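Local coordinates for inulin fructotransferase (Bacillus sp. snu-7, PDB 2INV), which probably cleaves inulin by intramolecular fructosyl transfer, releasing di-fructose dianhydride from the shortening fructan chain, at residues A[40-43]-A[44-48]; A[280-283]-A[284-288]; A[399-402]-A[403-406]. All blocks are in the same frame, centred on the assembly; numbering follows the deposited sequence.

Interaction 1: A[40-43]-A[44-48]; sequences DIIA and DIKQR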
# COMPACT_ATOMS: atom_id res chain seq x y z
N ASP A 40 -14.85 23.19 21.28
CA ASP A 40 -16.24 23.64 21.34
C ASP A 40 -17.08 22.85 20.36
O ASP A 40 -18.26 22.61 20.61
CB ASP A 40 -16.37 25.14 21.03
CG ASP A 40 -17.74 25.69 21.39
OD1 ASP A 40 -18.11 25.67 22.58
OD2 ASP A 40 -18.46 26.14 20.47
N ILE A 41 -16.50 22.44 19.23
CA ILE A 41 -17.27 21.65 18.27
C ILE A 41 -17.58 20.28 18.88
O ILE A 41 -18.71 19.83 18.84
CB ILE A 41 -16.51 21.44 16.94
CG1 ILE A 41 -16.50 22.74 16.14
CG2 ILE A 41 -17.20 20.35 16.13
CD1 ILE A 41 -15.53 22.74 14.98
N ILE A 42 -16.57 19.64 19.46
CA ILE A 42 -16.79 18.33 20.08
C ILE A 42 -17.84 18.47 21.18
O ILE A 42 -18.62 17.55 21.42
CB ILE A 42 -15.50 17.76 20.71
CG1 ILE A 42 -14.48 17.46 19.61
CG2 ILE A 42 -15.82 16.47 21.47
CD1 ILE A 42 -13.11 17.06 20.13
N ALA A 43 -17.85 19.62 21.85
CA ALA A 43 -18.81 19.87 22.90
C ALA A 43 -20.21 19.94 22.30
O ALA A 43 -21.18 19.53 22.94
CB ALA A 43 -18.48 21.17 23.63
N ASP A 44 -20.32 20.44 21.07
CA ASP A 44 -21.62 20.53 20.42
C ASP A 44 -22.09 19.16 19.95
O ASP A 44 -23.28 18.88 19.91
CB ASP A 44 -21.59 21.48 19.22
CG ASP A 44 -22.95 21.62 18.56
OD1 ASP A 44 -23.85 22.25 19.15
OD2 ASP A 44 -23.12 21.08 17.44
N ILE A 45 -21.13 18.31 19.58
CA ILE A 45 -21.44 16.96 19.12
C ILE A 45 -22.02 16.18 20.29
O ILE A 45 -23.05 15.51 20.15
CB ILE A 45 -20.18 16.25 18.61
CG1 ILE A 45 -19.64 16.98 17.38
CG2 ILE A 45 -20.49 14.79 18.27
CD1 ILE A 45 -18.32 16.43 16.86
N LYS A 46 -21.36 16.27 21.44
CA LYS A 46 -21.81 15.58 22.64
C LYS A 46 -23.15 16.19 23.06
O LYS A 46 -24.02 15.50 23.60
CB LYS A 46 -20.79 15.73 23.77
CG LYS A 46 -19.46 15.04 23.47
CD LYS A 46 -18.62 14.84 24.73
CE LYS A 46 -17.66 15.99 24.95
NZ LYS A 46 -16.80 15.74 26.16
N GLN A 47 -23.30 17.48 22.80
CA GLN A 47 -24.52 18.20 23.12
C GLN A 47 -25.66 17.46 22.47
O GLN A 47 -26.63 17.05 23.10
CB GLN A 47 -24.47 19.58 22.47
CG GLN A 47 -25.53 20.52 22.96
CD GLN A 47 -25.26 20.93 24.36
OE1 GLN A 47 -25.59 20.21 25.31
NE2 GLN A 47 -24.60 22.08 24.52
N ARG A 48 -25.48 17.31 21.16
CA ARG A 48 -26.45 16.69 20.28
C ARG A 48 -26.61 15.17 20.34
O ARG A 48 -27.74 14.67 20.33
CB ARG A 48 -26.16 17.15 18.86
CG ARG A 48 -26.42 18.65 18.69
CD ARG A 48 -26.17 19.18 17.28
NE ARG A 48 -24.87 18.78 16.77
CZ ARG A 48 -24.66 17.69 16.05
NH1 ARG A 48 -25.68 16.89 15.74
NH2 ARG A 48 -23.44 17.39 15.62

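Interaction 2: A[280-283]-A[284-288]; sequences LRLL and NGCKE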
# COMPACT_ATOMS: atom_id res chain seq x y z
N LEU A 280 17.38 -1.46 12.73
CA LEU A 280 16.29 -2.41 12.89
C LEU A 280 16.56 -3.17 14.19
O LEU A 280 17.49 -3.97 14.26
CB LEU A 280 16.27 -3.39 11.71
CG LEU A 280 14.70 -3.89 11.51
CD1 LEU A 280 14.59 -4.34 10.07
CD2 LEU A 280 14.46 -4.91 12.56
N ARG A 281 15.74 -2.94 15.21
CA ARG A 281 15.96 -3.60 16.50
C ARG A 281 14.83 -4.49 17.03
O ARG A 281 13.67 -4.09 17.08
CB ARG A 281 16.29 -2.55 17.57
CG ARG A 281 17.47 -1.67 17.23
CD ARG A 281 17.82 -0.78 18.42
NE ARG A 281 18.46 0.47 18.00
CZ ARG A 281 18.86 1.42 18.84
NH1 ARG A 281 18.70 1.26 20.14
NH2 ARG A 281 19.44 2.52 18.38
N LEU A 282 15.21 -5.70 17.42
CA LEU A 282 14.28 -6.66 18.00
C LEU A 282 14.82 -6.92 19.40
O LEU A 282 15.75 -7.70 19.62
CB LEU A 282 14.22 -7.95 17.18
CG LEU A 282 12.85 -8.14 16.50
CD1 LEU A 282 12.56 -6.97 15.58
CD2 LEU A 282 12.83 -9.45 15.72
N LEU A 283 14.23 -6.21 20.35
CA LEU A 283 14.63 -6.23 21.75
C LEU A 283 13.68 -6.89 22.73
O LEU A 283 12.51 -7.13 22.45
CB LEU A 283 14.83 -4.79 22.21
CG LEU A 283 15.57 -3.89 21.22
CD1 LEU A 283 15.47 -2.43 21.63
CD2 LEU A 283 17.00 -4.35 21.14
N ASN A 284 14.24 -7.18 23.90
CA ASN A 284 13.50 -7.76 25.00
C ASN A 284 12.61 -8.92 24.58
O ASN A 284 11.38 -8.87 24.73
CB ASN A 284 12.71 -6.65 25.67
CG ASN A 284 13.57 -5.42 25.93
OD1 ASN A 284 13.11 -4.28 25.82
ND2 ASN A 284 14.84 -5.65 26.24
N GLY A 285 13.24 -9.94 24.02
CA GLY A 285 12.55 -11.14 23.59
C GLY A 285 11.43 -11.04 22.58
O GLY A 285 10.27 -11.22 22.93
N CYS A 286 11.76 -10.77 21.32
CA CYS A 286 10.73 -10.72 20.29
C CYS A 286 10.76 -12.13 19.71
O CYS A 286 11.83 -12.66 19.39
CB CYS A 286 11.08 -9.69 19.21
SG CYS A 286 10.95 -7.97 19.76
N LYS A 287 9.58 -12.73 19.56
CA LYS A 287 9.51 -14.10 19.05
C LYS A 287 8.75 -14.25 17.73
O LYS A 287 7.75 -13.58 17.49
CB LYS A 287 8.85 -15.03 20.08
CG LYS A 287 9.55 -15.12 21.43
CD LYS A 287 8.90 -16.20 22.30
CE LYS A 287 7.45 -15.93 22.61
NZ LYS A 287 7.25 -14.73 23.48
N GLU A 288 9.25 -15.16 16.90
CA GLU A 288 8.61 -15.50 15.63
C GLU A 288 8.25 -14.39 14.65
O GLU A 288 7.16 -14.38 14.08
CB GLU A 288 7.37 -16.35 15.96
CG GLU A 288 7.73 -17.58 16.79
CD GLU A 288 6.64 -18.04 17.74
OE1 GLU A 288 5.45 -17.92 17.39
OE2 GLU A 288 6.97 -18.52 18.84

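Interaction 3: A[399-402]-A[403-406]; sequences SYSS and DTAI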
# COMPACT_ATOMS: atom_id res chain seq x y z
N SER A 399 30.28 -17.19 14.58
CA SER A 399 29.36 -17.89 15.44
C SER A 399 30.07 -18.21 16.75
O SER A 399 31.03 -18.98 16.77
CB SER A 399 28.88 -19.18 14.77
OG SER A 399 28.14 -19.99 15.68
N TYR A 400 29.60 -17.61 17.84
CA TYR A 400 30.20 -17.86 19.15
C TYR A 400 29.48 -18.98 19.82
O TYR A 400 29.65 -19.23 21.02
CB TYR A 400 30.10 -16.64 20.04
CG TYR A 400 30.98 -15.53 19.59
CD1 TYR A 400 32.35 -15.71 19.44
CD2 TYR A 400 30.44 -14.29 19.29
CE1 TYR A 400 33.16 -14.69 19.02
CE2 TYR A 400 31.24 -13.25 18.86
CZ TYR A 400 32.60 -13.45 18.73
OH TYR A 400 33.39 -12.42 18.32
N SER A 401 28.63 -19.65 19.06
CA SER A 401 27.89 -20.75 19.60
C SER A 401 28.44 -21.95 18.86
O SER A 401 29.12 -21.78 17.84
CB SER A 401 26.41 -20.58 19.33
OG SER A 401 25.68 -21.72 19.75
N SER A 402 28.14 -23.15 19.34
CA SER A 402 28.64 -24.32 18.66
C SER A 402 27.53 -25.17 18.07
O SER A 402 27.80 -26.22 17.47
CB SER A 402 29.50 -25.15 19.61
OG SER A 402 28.75 -25.56 20.74
N ASP A 403 26.28 -24.73 18.25
CA ASP A 403 25.18 -25.48 17.68
C ASP A 403 24.65 -24.73 16.47
O ASP A 403 23.60 -25.06 15.93
CB ASP A 403 24.05 -25.68 18.68
CG ASP A 403 23.97 -24.58 19.72
OD1 ASP A 403 23.74 -23.40 19.34
OD2 ASP A 403 24.14 -24.88 20.92
N THR A 404 25.39 -23.72 16.03
CA THR A 404 24.97 -22.97 14.87
C THR A 404 25.24 -23.77 13.61
O THR A 404 26.33 -24.34 13.44
CB THR A 404 25.71 -21.63 14.75
OG1 THR A 404 25.39 -20.80 15.88
CG2 THR A 404 25.28 -20.92 13.47
N ALA A 405 24.24 -23.83 12.74
CA ALA A 405 24.36 -24.54 11.48
C ALA A 405 24.59 -23.45 10.44
O ALA A 405 23.77 -22.51 10.33
CB ALA A 405 23.10 -25.32 11.18
N ILE A 406 25.68 -23.56 9.70
CA ILE A 406 26.03 -22.56 8.69
C ILE A 406 26.27 -23.18 7.32
O ILE A 406 26.85 -24.26 7.20
CB ILE A 406 27.34 -21.83 9.09
CG1 ILE A 406 27.20 -21.20 10.48
CG2 ILE A 406 27.68 -20.76 8.05
CD1 ILE A 406 28.47 -20.54 10.98

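Interaction 1: A[40-43]-A[44-48]
Asp40 to Arg48 form the last turns of helix 30-48, where each backbone N-H from Asp44 to Gln47 bonds to the carbonyl four residues earlier, on the helix beside the first strands of the right-handed parallel beta-helix. The Lys46 N to Ile42 O bond, 3.0 Å, is the straightest of these four, with 166° at the hydrogen. Asp44 N divides its hydrogen between Asp40 O at 3.0 Å and, weakly, Ile41 O at 2.8 Å, so Ile41 O receives both this weak bond and that of Ile45 N.

The buried side is built from isoleucine branches. CG2 of Ile41 lies 4.1 Å from CD1 of Ile45, and the two side chains meet at a slant. In Ile45, CG1 is anti to its own carbonyl carbon, which leads the branch back along the helix to lie against Ile41 O. Ile41 and Ile45 also rest on Tyr15 of strand 14-16, and Ile41 reaches Ile60 of strand 58-62, while Ile42 packs on Val73 and Val75. An amphipathic helix thereby covers neighbouring early strands with one face.

Towards the outer side, Lys46 folds at its third torsion (chi3 -93°), bringing CE to 4.0 Å from Ile42 CG2 before its ammonium forms a salt bridge with Asp76. On another side of the helix, Asp44 OD2 is shared by Tyr15 OH and Arg48, and Tyr15 OH also bonds to Arg48 NH2, which should fix the guanidinium beside the phenol. Arg48 NE forms a salt bridge with Asp44 OD2 at 3.0 Å; the acceptor lies almost in the guanidinium plane, whereas NE stands above the carboxylate, 46° out of the carboxylate plane.

Interaction 2: A[280-283]-A[284-288]
The carbonyl oxygen Leu283 O is the polar atom on which this corner converges: Cys286 SG comes to 3.2 Å from it and Gly285 N to 3.3 Å. The amide is badly angled for a hydrogen bond, so the close fit here reflects how sharply the chain folds around the oxygen. The thiol is placed by the first torsion of Cys286, with SG beside its own backbone N (chi1 -70°), where it faces back over the end of strand 280-283.

Behind the sulfur, the apolar contact is made by Leu282. Its CG touches Cys286 CB at 3.6 Å, with CD2 alongside at 3.9 Å from the same CB. Leu282 holds CG well away from a staggered position (chi1 -112°), and this leans the branched end against the cysteine. Both residues are buried: Phe259 of the preceding coil touches the two of them, and Ile322 of the following coil packs on Leu282.

Leu283 and Asn284 lie at the outer side of the bend. Asn284 CG lies 4.0 Å from Leu283 CB, and its OD1 is tied to Thr260 OG1 one coil back. Asn284 and Gly285 both have positive phi, in the left-handed helical region, and swing the chain through the corner, so strand 280-283 and the weakly bonded strand that follows run at 102° to one another. Beyond the bend, Cys286 O accepts Asn327 ND2 and Lys287 N donates to Asn263 OD1, linking the new strand to coils on either side. Such a tight bend between two faces of parallel strands, with side chains stacking from coil to coil inside it, is typical of the right-handed parallel beta-helix.

Interaction 3: A[399-402]-A[403-406]
The loop that joins strand 397-399 to strand 405-407, in the last coil of the chain, is pinned by one hydroxyl pair at its neck and a serine-aspartate bond at its far bend. At the mouth of the loop Ser399 OG meets Thr404 OG1 at 2.9 Å. Ser399 carries OG anti to its backbone N (chi1 171°), which extends the hydroxyl across the gap, and Thr404 CB also stands close to this oxygen, at 3.1 Å. Ser399 CB faces a different neighbour, Ile406 CD1, 4.0 Å away, so an apolar touch sits beside the polar pair.

Farther round, Ser401 OG donates to Asp403 OD1 over 2.6 Å, approaching the carboxylate from above, 55° out of its plane. This bond spans the single intervening residue, Ser402. Thr383 O is a second acceptor competing for the one Ser401 proton, and Asp403 OD1 also accepts the backbone N-H of His385, so the bend is fastened to the equivalent loop of the coil before it. This coil-on-coil stacking belongs to the right-handed parallel beta-helix: Tyr400 pairs by backbone with Leu379, and Ala405 with Ser386 and Val388.

Between the two bonds, Ser401 CB lies 3.6 Å from Thr404 OG1, which places the threonine hydroxyl near both serines. Thr404 CG2, on the other branch, rests 3.7 Å from Ser399 OG, while the threonine side chain also touches Leu379 on strand 375-379. The backbone Thr404 N is buried beneath this cluster without a polar partner.

The three contacts follow in series from the N terminus, without nesting or crossing, and each is local. Interaction 1 lies in the helix beside the first strands of the beta-helix. Interaction 2 comes much later, its centre about 43 Å away, where a corner turns the chain from one face of a later coil to the next. Interaction 3 closes the loop between the last two strands; its centre is about 20 Å from interaction 2 and 63 Å from interaction 1, on the other side of the chain's centre. They therefore mark the beginning, body and end of one solenoid, with no direct touch between them.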